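PDB 3OYR: trans-isoprenyl diphosphate synthase from Caulobacter crescentus, which probably makes all-trans-octaprenyl diphosphate, the precursor of the ubiquinone and menaquinone side chain, by adding five isopentenyl units to farnesyl diphosphate. Local coordinates for residues 153-158 / 200-205; 259-264 / 295-300; 21-26 / 333-338; 32-37 / 85-90. All coordinates share one frame; numbering follows the deposited sequence. Where two conformers were deposited one is given.

Contact 1: residues 153-158 / 200-205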
loop_
_atom_site.group_PDB
_atom_site.type_symbol
_atom_site.label_atom_id
_atom_site.label_comp_id
_atom_site.label_asym_id
_atom_site.label_seq_id
_atom_site.Cartn_x
_atom_site.Cartn_y
_atom_site.Cartn_z
ATOM N N LEU B 153 -8.664 -12.226 5.889
ATOM C CA LEU B 153 -8.576 -10.900 5.286
ATOM C C LEU B 153 -8.592 -9.754 6.311
ATOM O O LEU B 153 -7.842 -8.794 6.187
ATOM C CB LEU B 153 -9.680 -10.711 4.251
ATOM C CG LEU B 153 -9.230 -9.871 3.061
ATOM C CD1 LEU B 153 -9.915 -10.338 1.807
ATOM C CD2 LEU B 153 -9.530 -8.400 3.291
ATOM N N GLU B 154 -9.424 -9.861 7.332
ATOM C CA GLU B 154 -9.446 -8.859 8.419
ATOM C C GLU B 154 -8.113 -8.823 9.167
ATOM O O GLU B 154 -7.606 -7.748 9.502
ATOM C CB GLU B 154 -10.598 -9.166 9.385
ATOM C CG GLU B 154 -10.512 -8.540 10.768
ATOM C CD GLU B 154 -11.190 -9.433 11.776
ATOM O OE1 GLU B 154 -10.475 -10.125 12.537
ATOM O OE2 GLU B 154 -12.439 -9.489 11.766
ATOM N N ILE B 155 -7.541 -10.003 9.384
ATOM C CA ILE B 155 -6.284 -10.134 10.092
ATOM C C ILE B 155 -5.168 -9.414 9.339
ATOM O O ILE B 155 -4.402 -8.671 9.935
ATOM C CB ILE B 155 -5.913 -11.623 10.307
ATOM C CG1 ILE B 155 -6.778 -12.265 11.405
ATOM C CG2 ILE B 155 -4.466 -11.778 10.710
ATOM C CD1 ILE B 155 -6.632 -13.826 11.398
ATOM N N LEU B 156 -5.086 -9.612 8.030
ATOM C CA LEU B 156 -4.001 -8.965 7.259
ATOM C C LEU B 156 -4.239 -7.511 6.906
ATOM O O LEU B 156 -3.269 -6.738 6.733
ATOM C CB LEU B 156 -3.642 -9.795 6.006
ATOM C CG LEU B 156 -2.843 -11.013 6.503
ATOM C CD1 LEU B 156 -3.040 -12.223 5.633
ATOM C CD2 LEU B 156 -1.378 -10.666 6.618
ATOM N N ALA B 157 -5.505 -7.131 6.726
ATOM C CA ALA B 157 -5.871 -5.706 6.568
ATOM C C ALA B 157 -5.444 -4.900 7.806
ATOM O O ALA B 157 -4.780 -3.844 7.699
ATOM C CB ALA B 157 -7.366 -5.547 6.328
ATOM N N ARG B 158 -5.785 -5.445 8.968
ATOM C CA ARG B 158 -5.422 -4.868 10.245
ATOM C C ARG B 158 -3.906 -4.789 10.359
ATOM O O ARG B 158 -3.362 -3.713 10.649
ATOM C CB ARG B 158 -6.033 -5.666 11.415
ATOM C CG ARG B 158 -5.667 -5.019 12.768
ATOM C CD ARG B 158 -6.035 -5.811 14.019
ATOM N NE ARG B 158 -5.253 -5.283 15.154
ATOM C CZ ARG B 158 -4.050 -5.733 15.538
ATOM N NH1 ARG B 158 -3.431 -5.166 16.561
ATOM N NH2 ARG B 158 -3.456 -6.746 14.905
ATOM N N SER B 200 1.123 -15.994 11.040
ATOM C CA SER B 200 0.767 -17.217 11.756
ATOM C C SER B 200 -0.704 -17.302 12.017
ATOM O O SER B 200 -1.290 -18.359 11.838
ATOM C CB SER B 200 1.512 -17.405 13.080
ATOM O OG SER B 200 2.312 -16.289 13.354
ATOM N N GLU B 201 -1.305 -16.210 12.483
ATOM C CA GLU B 201 -2.719 -16.254 12.807
ATOM C C GLU B 201 -3.560 -16.503 11.544
ATOM O O GLU B 201 -4.498 -17.302 11.583
ATOM C CB GLU B 201 -3.184 -14.994 13.574
ATOM C CG GLU B 201 -4.598 -15.169 14.166
ATOM C CD GLU B 201 -5.212 -13.886 14.684
ATOM O OE1 GLU B 201 -4.605 -12.802 14.524
ATOM O OE2 GLU B 201 -6.307 -13.966 15.268
ATOM N N ALA B 202 -3.222 -15.863 10.420
ATOM C CA ALA B 202 -3.965 -16.121 9.179
ATOM C C ALA B 202 -3.815 -17.591 8.735
ATOM O O ALA B 202 -4.795 -18.219 8.316
ATOM C CB ALA B 202 -3.570 -15.153 8.055
ATOM N N GLY B 203 -2.599 -18.131 8.861
ATOM C CA GLY B 203 -2.341 -19.553 8.584
ATOM C C GLY B 203 -3.267 -20.441 9.394
ATOM O O GLY B 203 -3.915 -21.328 8.847
ATOM N N ALA B 204 -3.351 -20.159 10.696
ATOM C CA ALA B 204 -4.191 -20.918 11.613
ATOM C C ALA B 204 -5.684 -20.837 11.296
ATOM O O ALA B 204 -6.371 -21.868 11.328
ATOM C CB ALA B 204 -3.935 -20.489 13.049
ATOM N N VAL B 205 -6.186 -19.632 11.007
ATOM C CA VAL B 205 -7.624 -19.499 10.714
ATOM C C VAL B 205 -8.041 -20.175 9.406
ATOM O O VAL B 205 -9.184 -20.664 9.318
ATOM C CB VAL B 205 -8.180 -18.047 10.811
ATOM C CG1 VAL B 205 -7.984 -17.481 12.218
ATOM C CG2 VAL B 205 -7.577 -17.136 9.755
#
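Ile155 and Ala202 face each other where helical segments 153-158 and 200-205 run almost exactly antiparallel, at 172°, with axes 9.3 Å apart at closest approach. Their CA atoms are 6.5 Å apart. Ile155 carries most of the contact. Its CG1 lies anti to the carbonyl carbon (chi1 -74°), and the branch continues extended. This sends CD1 across to the opposite helix. There Ile155 CD1 lies 3.6 Å from Glu201 CD and 3.8 Å from Val205 CG2. Val205 was deposited in two conformers, so this second touch is less certain. The methyl thus meets two residues one helical turn apart. The Ile155 and Glu201 side chains cross obliquely, with Ile155 CD1 over the CG-CD bond of the glutamate and close to its carboxylate. The two consecutive long helices, 150-173 and 181-206, form an antiparallel helical hairpin in the all-alpha isoprenoid synthase fold. Beside Ile155, Leu156 CD1 reaches Ala202 CB at 3.8 Å. Ile155 CG2 is looser, 4.4 Å from the same Ala202 CB. No hydrogen bond joins the two segments. Glu201 OE1 is held by a salt bridge to Arg218 of helix 211-238. Leu156 also packs on Met144 of helix 126-147, while Leu153 meets Leu153 of the second subunit.

Contact 2: residues 259-264 / 295-300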
loop_
_atom_site.group_PDB
_atom_site.type_symbol
_atom_site.label_atom_id
_atom_site.label_comp_id
_atom_site.label_asym_id
_atom_site.label_seq_id
_atom_site.Cartn_x
_atom_site.Cartn_y
_atom_site.Cartn_z
ATOM N N LEU B 259 16.980 0.621 20.180
ATOM C CA LEU B 259 17.415 0.144 21.475
ATOM C C LEU B 259 18.946 -0.010 21.680
ATOM O O LEU B 259 19.437 0.455 22.701
ATOM C CB LEU B 259 16.652 -1.124 21.876
ATOM C CG LEU B 259 16.800 -1.545 23.335
ATOM C CD1 LEU B 259 16.079 -0.551 24.240
ATOM C CD2 LEU B 259 16.309 -2.960 23.539
ATOM N N PRO B 260 19.701 -0.631 20.728
ATOM C CA PRO B 260 21.151 -0.725 21.005
ATOM C C PRO B 260 21.795 0.632 21.292
ATOM O O PRO B 260 22.600 0.745 22.227
ATOM C CB PRO B 260 21.729 -1.308 19.716
ATOM C CG PRO B 260 20.612 -2.028 19.085
ATOM C CD PRO B 260 19.346 -1.337 19.480
ATOM N N LEU B 261 21.402 1.645 20.519
ATOM C CA LEU B 261 21.858 3.024 20.701
ATOM C C LEU B 261 21.405 3.630 22.029
ATOM O O LEU B 261 22.198 4.264 22.736
ATOM C CB LEU B 261 21.369 3.899 19.541
ATOM C CG LEU B 261 21.714 5.387 19.642
ATOM C CD1 LEU B 261 23.210 5.542 19.552
ATOM C CD2 LEU B 261 21.009 6.228 18.580
ATOM N N LEU B 262 20.130 3.435 22.350
ATOM C CA LEU B 262 19.545 3.933 23.590
ATOM C C LEU B 262 20.228 3.345 24.830
ATOM O O LEU B 262 20.523 4.072 25.795
ATOM C CB LEU B 262 18.046 3.627 23.635
ATOM C CG LEU B 262 17.080 4.318 22.667
ATOM C CD1 LEU B 262 15.643 3.839 22.944
ATOM C CD2 LEU B 262 17.166 5.831 22.786
ATOM N N LEU B 263 20.478 2.037 24.791
ATOM C CA LEU B 263 21.114 1.337 25.890
ATOM C C LEU B 263 22.563 1.772 26.046
ATOM O O LEU B 263 23.006 1.988 27.170
ATOM C CB LEU B 263 21.027 -0.178 25.714
ATOM C CG LEU B 263 19.659 -0.860 25.877
ATOM C CD1 LEU B 263 19.763 -2.354 25.538
ATOM C CD2 LEU B 263 19.081 -0.662 27.283
ATOM N N ALA B 264 23.274 1.919 24.922
ATOM C CA ALA B 264 24.659 2.399 24.906
ATOM C C ALA B 264 24.809 3.803 25.456
ATOM O O ALA B 264 25.736 4.062 26.219
ATOM C CB ALA B 264 25.225 2.346 23.517
ATOM N N GLU B 295 31.652 0.751 17.968
ATOM C CA GLU B 295 32.535 0.336 19.057
ATOM C C GLU B 295 31.910 0.564 20.441
ATOM O O GLU B 295 31.962 -0.319 21.300
ATOM C CB GLU B 295 33.908 1.022 18.949
ATOM C CG GLU B 295 34.766 0.586 17.749
ATOM C CD GLU B 295 35.227 -0.870 17.802
ATOM O OE1 GLU B 295 35.515 -1.433 16.723
ATOM O OE2 GLU B 295 35.308 -1.452 18.908
ATOM N N LEU B 296 31.302 1.734 20.631
ATOM C CA LEU B 296 30.610 2.083 21.879
ATOM C C LEU B 296 29.357 1.255 22.153
ATOM O O LEU B 296 28.930 1.153 23.300
ATOM C CB LEU B 296 30.233 3.568 21.893
ATOM C CG LEU B 296 31.235 4.540 22.520
ATOM C CD1 LEU B 296 31.096 5.921 21.899
ATOM C CD2 LEU B 296 31.078 4.606 24.045
ATOM N N ILE B 297 28.756 0.694 21.103
ATOM C CA ILE B 297 27.581 -0.173 21.263
ATOM C C ILE B 297 27.977 -1.618 21.625
ATOM O O ILE B 297 27.326 -2.248 22.477
ATOM C CB ILE B 297 26.557 -0.024 20.077
ATOM C CG1 ILE B 297 25.721 1.239 20.302
ATOM C CG2 ILE B 297 25.622 -1.245 19.963
ATOM C CD1 ILE B 297 25.464 2.092 19.099
ATOM N N ILE B 298 29.047 -2.128 21.002
ATOM C CA ILE B 298 29.567 -3.467 21.334
ATOM C C ILE B 298 30.163 -3.449 22.741
ATOM O O ILE B 298 29.703 -4.173 23.630
ATOM C CB ILE B 298 30.613 -4.005 20.313
ATOM C CG1 ILE B 298 29.999 -4.142 18.911
ATOM C CG2 ILE B 298 31.184 -5.367 20.777
ATOM C CD1 ILE B 298 30.983 -4.573 17.802
ATOM N N GLY B 299 31.151 -2.581 22.936
ATOM C CA GLY B 299 31.904 -2.505 24.183
ATOM C C GLY B 299 31.119 -2.254 25.456
ATOM O O GLY B 299 31.420 -2.845 26.497
ATOM N N SER B 300 30.101 -1.398 25.374
ATOM C CA SER B 300 29.236 -1.129 26.524
ATOM C C SER B 300 28.286 -2.291 26.847
ATOM O O SER B 300 27.519 -2.214 27.805
ATOM C CB SER B 300 28.433 0.155 26.312
ATOM O OG SER B 300 27.523 -0.001 25.238
#
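Ala264 and Ile297 meet where helical segments 259-264 and 295-299 cross at 76°, with axes 9.2 Å apart. The contact packs two steeply crossed helices of the all-helical isoprenoid synthase fold. The CA atoms of Ala264 and Ile297 come within 5.3 Å. Apolar packing does most of the work. Ala264 CB presses on Ile297 CG1 at 3.4 Å, closer than carbon atoms usually pack. The small alanine faces the other helix directly and lets the backbones approach. Ile297 then divides its branches. CG2 touches Pro260 CB at 3.9 Å. CD1 reaches over to Leu261, 4.1 Å from Leu261 CD1. The isoleucine therefore touches Pro260, Leu261 and Ala264.

The polar contribution stays within the second segment. Ser300 OG donates to Leu296 O at 2.7 Å. The donor lies in the carbonyl plane, with a C=O...donor angle of 154°. The torsion that places OG between the backbone N and the carbonyl carbon (chi1 66°) turns it back to the preceding turn. The same oxygen rests 3.7 Å from Ala264 CB.

The Pro260 side chain is about 9 Å from a bound calcium ion, beside the metal site rather than in it. Tyr237 of helix 211-238, which also carries the calcium ligand Asp232, packs on Pro260, Leu261 and Ile297 alike. Helix 302-320 touches Pro260 through Thr306 and Ala264 through Ala302.

Contact 3: residues 21-26 / 333-338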
loop_
_atom_site.group_PDB
_atom_site.type_symbol
_atom_site.label_atom_id
_atom_site.label_comp_id
_atom_site.label_asym_id
_atom_site.label_seq_id
_atom_site.Cartn_x
_atom_site.Cartn_y
_atom_site.Cartn_z
ATOM N N SER B 21 21.292 -22.301 19.008
ATOM C CA SER B 21 21.327 -21.572 17.745
ATOM C C SER B 21 19.994 -21.596 16.989
ATOM O O SER B 21 19.555 -20.577 16.452
ATOM C CB SER B 21 22.425 -22.139 16.838
ATOM O OG SER B 21 23.697 -21.638 17.209
ATOM N N GLY B 22 19.360 -22.764 16.946
ATOM C CA GLY B 22 18.258 -22.998 16.023
ATOM C C GLY B 22 18.757 -22.991 14.586
ATOM O O GLY B 22 19.970 -22.998 14.338
ATOM N N SER B 23 17.811 -22.975 13.651
ATOM C CA SER B 23 18.074 -22.946 12.208
ATOM C C SER B 23 16.736 -22.781 11.517
ATOM O O SER B 23 15.697 -22.903 12.167
ATOM C CB SER B 23 18.727 -24.255 11.740
ATOM O OG SER B 23 18.035 -25.372 12.264
ATOM N N VAL B 24 16.742 -22.508 10.212
ATOM C CA VAL B 24 15.490 -22.542 9.444
ATOM C C VAL B 24 15.316 -23.864 8.724
ATOM O O VAL B 24 14.236 -24.141 8.195
ATOM C CB VAL B 24 15.362 -21.386 8.406
ATOM C CG1 VAL B 24 15.153 -20.094 9.107
ATOM C CG2 VAL B 24 16.577 -21.307 7.476
ATOM N N ASP B 25 16.378 -24.676 8.730
ATOM C CA ASP B 25 16.502 -25.843 7.856
ATOM C C ASP B 25 15.325 -26.794 7.920
ATOM O O ASP B 25 14.825 -27.203 6.875
ATOM C CB ASP B 25 17.809 -26.623 8.121
ATOM C CG ASP B 25 19.070 -25.877 7.647
ATOM O OD1 ASP B 25 18.982 -24.700 7.202
ATOM O OD2 ASP B 25 20.165 -26.485 7.738
ATOM N N ARG B 26 14.870 -27.120 9.126
ATOM C CA ARG B 26 13.749 -28.050 9.310
ATOM C C ARG B 26 12.438 -27.449 8.774
ATOM O O ARG B 26 11.659 -28.133 8.092
ATOM C CB ARG B 26 13.616 -28.434 10.789
ATOM C CG ARG B 26 12.508 -29.438 11.105
ATOM C CD ARG B 26 12.494 -29.746 12.590
ATOM N NE ARG B 26 13.850 -29.854 13.118
ATOM C CZ ARG B 26 14.509 -30.998 13.268
ATOM N NH1 ARG B 26 15.745 -30.994 13.751
ATOM N NH2 ARG B 26 13.931 -32.146 12.944
ATOM N N LEU B 333 9.268 -24.685 14.378
ATOM C CA LEU B 333 8.926 -23.329 14.854
ATOM C C LEU B 333 9.705 -22.924 16.104
ATOM O O LEU B 333 10.032 -21.752 16.308
ATOM C CB LEU B 333 7.427 -23.199 15.077
ATOM C CG LEU B 333 6.596 -23.182 13.791
ATOM C CD1 LEU B 333 5.165 -22.933 14.134
ATOM C CD2 LEU B 333 7.103 -22.104 12.832
ATOM N N GLU B 334 10.073 -23.904 16.914
ATOM C CA GLU B 334 10.928 -23.598 18.051
ATOM C C GLU B 334 12.348 -23.298 17.602
ATOM O O GLU B 334 12.988 -22.371 18.110
ATOM C CB GLU B 334 10.856 -24.713 19.080
ATOM C CG GLU B 334 9.497 -24.734 19.775
ATOM C CD GLU B 334 9.315 -25.931 20.690
ATOM O OE1 GLU B 334 10.029 -26.940 20.506
ATOM O OE2 GLU B 334 8.446 -25.862 21.585
ATOM N N GLU B 335 12.811 -24.015 16.580
ATOM C CA GLU B 335 14.148 -23.771 16.066
ATOM C C GLU B 335 14.218 -22.412 15.361
ATOM O O GLU B 335 15.259 -21.736 15.393
ATOM C CB GLU B 335 14.611 -24.930 15.151
ATOM C CG GLU B 335 14.899 -26.228 15.922
ATOM C CD GLU B 335 15.162 -27.428 15.018
ATOM O OE1 GLU B 335 14.797 -27.395 13.827
ATOM O OE2 GLU B 335 15.728 -28.418 15.507
ATOM N N LEU B 336 13.112 -22.005 14.743
ATOM C CA LEU B 336 13.036 -20.681 14.104
ATOM C C LEU B 336 13.119 -19.544 15.128
ATOM O O LEU B 336 13.761 -18.510 14.877
ATOM C CB LEU B 336 11.765 -20.550 13.247
ATOM C CG LEU B 336 11.445 -19.184 12.618
ATOM C CD1 LEU B 336 12.456 -18.842 11.505
ATOM C CD2 LEU B 336 10.032 -19.140 12.079
ATOM N N ALA B 337 12.478 -19.743 16.280
ATOM C CA ALA B 337 12.531 -18.778 17.383
ATOM C C ALA B 337 13.967 -18.494 17.847
ATOM O O ALA B 337 14.340 -17.339 18.032
ATOM C CB ALA B 337 11.647 -19.254 18.551
ATOM N N ASP B 338 14.769 -19.549 17.995
ATOM C CA ASP B 338 16.189 -19.417 18.329
ATOM C C ASP B 338 16.972 -18.797 17.200
ATOM O O ASP B 338 17.899 -17.990 17.423
ATOM C CB ASP B 338 16.770 -20.794 18.712
ATOM C CG ASP B 338 16.251 -21.285 20.061
ATOM O OD1 ASP B 338 15.829 -20.439 20.887
ATOM O OD2 ASP B 338 16.242 -22.506 20.294
#
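Arg26 and Glu335 reach for each other across the contact, their side chains crossing at about a right angle. Arg26 offers its side, NE and NH1, to the carboxylate, with one nitrogen to each oxygen. NE donates to Glu335 OE1 at 2.7 Å, in the guanidinium plane and nearly straight, at 168°. It meets that oxygen from above the carboxylate plane. NH1 donates to Glu335 OE2 at 3.1 Å on the syn lone pair, but OE2 is tilted from the guanidinium plane and the bond is more bent. The two flat groups are 54° apart, so the pair is twisted rather than coplanar. A bend at chi3 (-40°) turns the arginine head to present this edge. Arg26 was deposited in two conformers, so the bridge is certain only for the one described.

Other contacts follow along the chain. Val24 CG1 touches Leu336 CD1 at 3.8 Å. Asp338 CB sits 3.7 Å from Gly22 N, and its carboxylate turns to Lys318. Gly22 CA lies 3.3 Å from Glu335 O in a CA-H...O contact. Its phi is positive, and a CB here would run into Glu335 O and Asp338 CB, so the close approach depends on there being none. Ser23 N adds a weak hydrogen bond to Glu335 O, at 3.3 Å.

In this helical isoprenoid synthase fold, the non-helical lead into helix 25-45 is thus laid along helix 328-342 near the C terminus. Leu336 continues inward onto Leu68 and Met72 of helix 68-79 and onto Tyr220 and Leu224 of helix 211-238. Val24 also packs on Leu68.

Contact 4: residues 32-37 / 85-90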
loop_
_atom_site.group_PDB
_atom_site.type_symbol
_atom_site.label_atom_id
_atom_site.label_comp_id
_atom_site.label_asym_id
_atom_site.label_seq_id
_atom_site.Cartn_x
_atom_site.Cartn_y
_atom_site.Cartn_z
ATOM N N GLU B 32 8.679 -27.267 1.974
ATOM C CA GLU B 32 9.086 -27.363 0.576
ATOM C C GLU B 32 7.924 -27.531 -0.394
ATOM O O GLU B 32 7.789 -26.735 -1.319
ATOM C CB GLU B 32 10.103 -28.504 0.409
ATOM C CG GLU B 32 10.735 -28.602 -0.977
ATOM C CD GLU B 32 11.895 -29.605 -1.033
ATOM O OE1 GLU B 32 11.932 -30.548 -0.205
ATOM O OE2 GLU B 32 12.776 -29.441 -1.908
ATOM N N ALA B 33 7.076 -28.536 -0.165
ATOM C CA ALA B 33 5.981 -28.828 -1.075
ATOM C C ALA B 33 4.916 -27.713 -1.089
ATOM O O ALA B 33 4.256 -27.491 -2.102
ATOM C CB ALA B 33 5.344 -30.203 -0.752
ATOM N N ASP B 34 4.739 -27.025 0.032
ATOM C CA ASP B 34 3.810 -25.907 0.069
ATOM C C ASP B 34 4.407 -24.639 -0.520
ATOM O O ASP B 34 3.708 -23.862 -1.164
ATOM C CB ASP B 34 3.338 -25.663 1.498
ATOM C CG ASP B 34 2.382 -26.743 1.969
ATOM O OD1 ASP B 34 1.398 -27.038 1.256
ATOM O OD2 ASP B 34 2.617 -27.301 3.055
ATOM N N MET B 35 5.698 -24.428 -0.292
ATOM C CA MET B 35 6.362 -23.243 -0.812
ATOM C C MET B 35 6.533 -23.215 -2.321
ATOM O O MET B 35 6.690 -22.144 -2.914
ATOM C CB MET B 35 7.704 -23.032 -0.135
ATOM C CG MET B 35 7.585 -22.461 1.308
ATOM S SD MET B 35 6.656 -20.926 1.548
ATOM C CE MET B 35 7.787 -19.732 0.836
ATOM N N ALA B 36 6.552 -24.382 -2.948
ATOM C CA ALA B 36 6.566 -24.425 -4.399
ATOM C C ALA B 36 5.248 -23.852 -4.911
ATOM O O ALA B 36 5.261 -23.085 -5.850
ATOM C CB ALA B 36 6.835 -25.853 -4.934
ATOM N N GLY B 37 4.131 -24.190 -4.267
ATOM C CA GLY B 37 2.852 -23.559 -4.579
ATOM C C GLY B 37 2.813 -22.049 -4.342
ATOM O O GLY B 37 2.244 -21.296 -5.147
ATOM N N ASP B 85 -5.024 -26.750 0.662
ATOM C CA ASP B 85 -3.854 -25.899 0.520
ATOM C C ASP B 85 -4.174 -24.437 0.202
ATOM O O ASP B 85 -3.350 -23.725 -0.400
ATOM C CB ASP B 85 -2.907 -26.495 -0.521
ATOM C CG ASP B 85 -3.489 -26.485 -1.934
ATOM O OD1 ASP B 85 -4.658 -26.076 -2.131
ATOM O OD2 ASP B 85 -2.756 -26.892 -2.856
ATOM N N HIS B 86 -5.361 -23.985 0.601
ATOM C CA HIS B 86 -5.773 -22.621 0.265
ATOM C C HIS B 86 -5.012 -21.561 1.059
ATOM O O HIS B 86 -4.951 -20.395 0.655
ATOM C CB HIS B 86 -7.294 -22.451 0.368
ATOM C CG HIS B 86 -8.050 -23.231 -0.665
ATOM N ND1 HIS B 86 -9.159 -23.994 -0.363
ATOM C CD2 HIS B 86 -7.834 -23.394 -1.993
ATOM C CE1 HIS B 86 -9.602 -24.578 -1.462
ATOM N NE2 HIS B 86 -8.815 -24.231 -2.465
ATOM N N PHE B 87 -4.381 -21.990 2.153
ATOM C CA PHE B 87 -3.482 -21.136 2.914
ATOM C C PHE B 87 -2.310 -20.620 2.078
ATOM O O PHE B 87 -1.716 -19.607 2.438
ATOM C CB PHE B 87 -2.971 -21.863 4.177
ATOM C CG PHE B 87 -2.140 -23.097 3.887
ATOM C CD1 PHE B 87 -2.737 -24.355 3.855
ATOM C CD2 PHE B 87 -0.766 -23.007 3.659
ATOM C CE1 PHE B 87 -1.993 -25.503 3.597
ATOM C CE2 PHE B 87 -0.003 -24.157 3.389
ATOM C CZ PHE B 87 -0.623 -25.411 3.355
ATOM N N GLN B 88 -1.981 -21.306 0.976
ATOM C CA GLN B 88 -0.851 -20.902 0.118
ATOM C C GLN B 88 -1.043 -19.528 -0.504
ATOM O O GLN B 88 -0.061 -18.798 -0.713
ATOM C CB GLN B 88 -0.571 -21.935 -0.991
ATOM C CG GLN B 88 0.120 -23.239 -0.510
ATOM C CD GLN B 88 0.154 -24.326 -1.594
ATOM O OE1 GLN B 88 0.045 -24.023 -2.775
ATOM N NE2 GLN B 88 0.281 -25.602 -1.181
ATOM N N LYS B 89 -2.288 -19.189 -0.844
ATOM C CA LYS B 89 -2.616 -17.851 -1.338
ATOM C C LYS B 89 -2.400 -16.770 -0.283
ATOM O O LYS B 89 -1.889 -15.689 -0.607
ATOM C CB LYS B 89 -4.029 -17.786 -1.901
ATOM C CG LYS B 89 -4.286 -18.814 -3.000
ATOM C CD LYS B 89 -5.639 -18.598 -3.654
ATOM C CE LYS B 89 -5.791 -19.488 -4.900
ATOM N NZ LYS B 89 -6.984 -19.052 -5.708
ATOM N N LEU B 90 -2.772 -17.078 0.964
ATOM C CA LEU B 90 -2.508 -16.200 2.120
ATOM C C LEU B 90 -1.020 -16.032 2.323
ATOM O O LEU B 90 -0.542 -14.901 2.466
ATOM C CB LEU B 90 -3.167 -16.728 3.402
ATOM C CG LEU B 90 -4.683 -16.935 3.349
ATOM C CD1 LEU B 90 -5.189 -17.579 4.632
ATOM C CD2 LEU B 90 -5.455 -15.648 3.075
#
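Asp34 meets both Phe87 and Gln88, and this is the tight part of the contact. Gln88 NE2 donates to Asp34 OD1 at 3.0 Å. Asp34 OD1 accepts on its anti lone pair, the side away from OD2, and the bond is bent, with an N-H...O angle of 144°. Carboxylate and amide planes are well turned from each other, and the two side chains cross at about a right angle. The amide is carried across by a chain extended beyond CG. Its oxygen, Gln88 OE1, lies 3.4 Å from Gly37 CA, one helical turn further on. The glycine, lacking a side chain, allows the amide to lie directly on the helix backbone.

Phe87, next to Gln88 in the chain, meets the same aspartate. Asp34 CG sits at the ring edge, in its plane, 3.6 Å from Phe87 CZ. Asp34 OD1 is closer still to CZ, at 3.3 Å. Ring and carboxylate planes stand 73° apart. Phe87 CG occupies the crowded position between the backbone N and the carbonyl carbon (chi1 63°), which directs the ring toward Asp34.

The solvent side is much looser. Exposed Ala33 and Asp85 lie at the margin, and Ala33 O is 4.5 Å from Gln88 NE2.

The contact joins helix 25-45 to helix 87-109, with helix 68-79 beside both, in the all-helical isoprenoid synthase fold. Helix 87-109 carries the calcium-binding Asp105 and Asp109 near its far end.

Arg78 of helix 68-79 makes a salt bridge to Asp34 OD1, which therefore receives both a guanidinium and an amide. Such partners would offset the cost of burying the carboxylate and are consistent with its being ionised.

From the N terminus, contact 3 opens first, at 21-26, and closes last, at 333-338, so it encircles the other three and ties the chain ends together. Within that span contact 4 closes a loop that joins helices 25-45 and 87-109. Contact 1 then joins helices 150-173 and 181-206, and contact 2 joins 259-267 and 287-299. These three follow in series, and none cross. Contacts 3 and 4 share helix 25-45. Contacts 1 and 4 touch, with Ala202 O 3.8 Å from Leu90 CD1, on the same side of the chain's centre. Contact 2 lies opposite them across that centre, its own centre about 36 Å from that of contact 1.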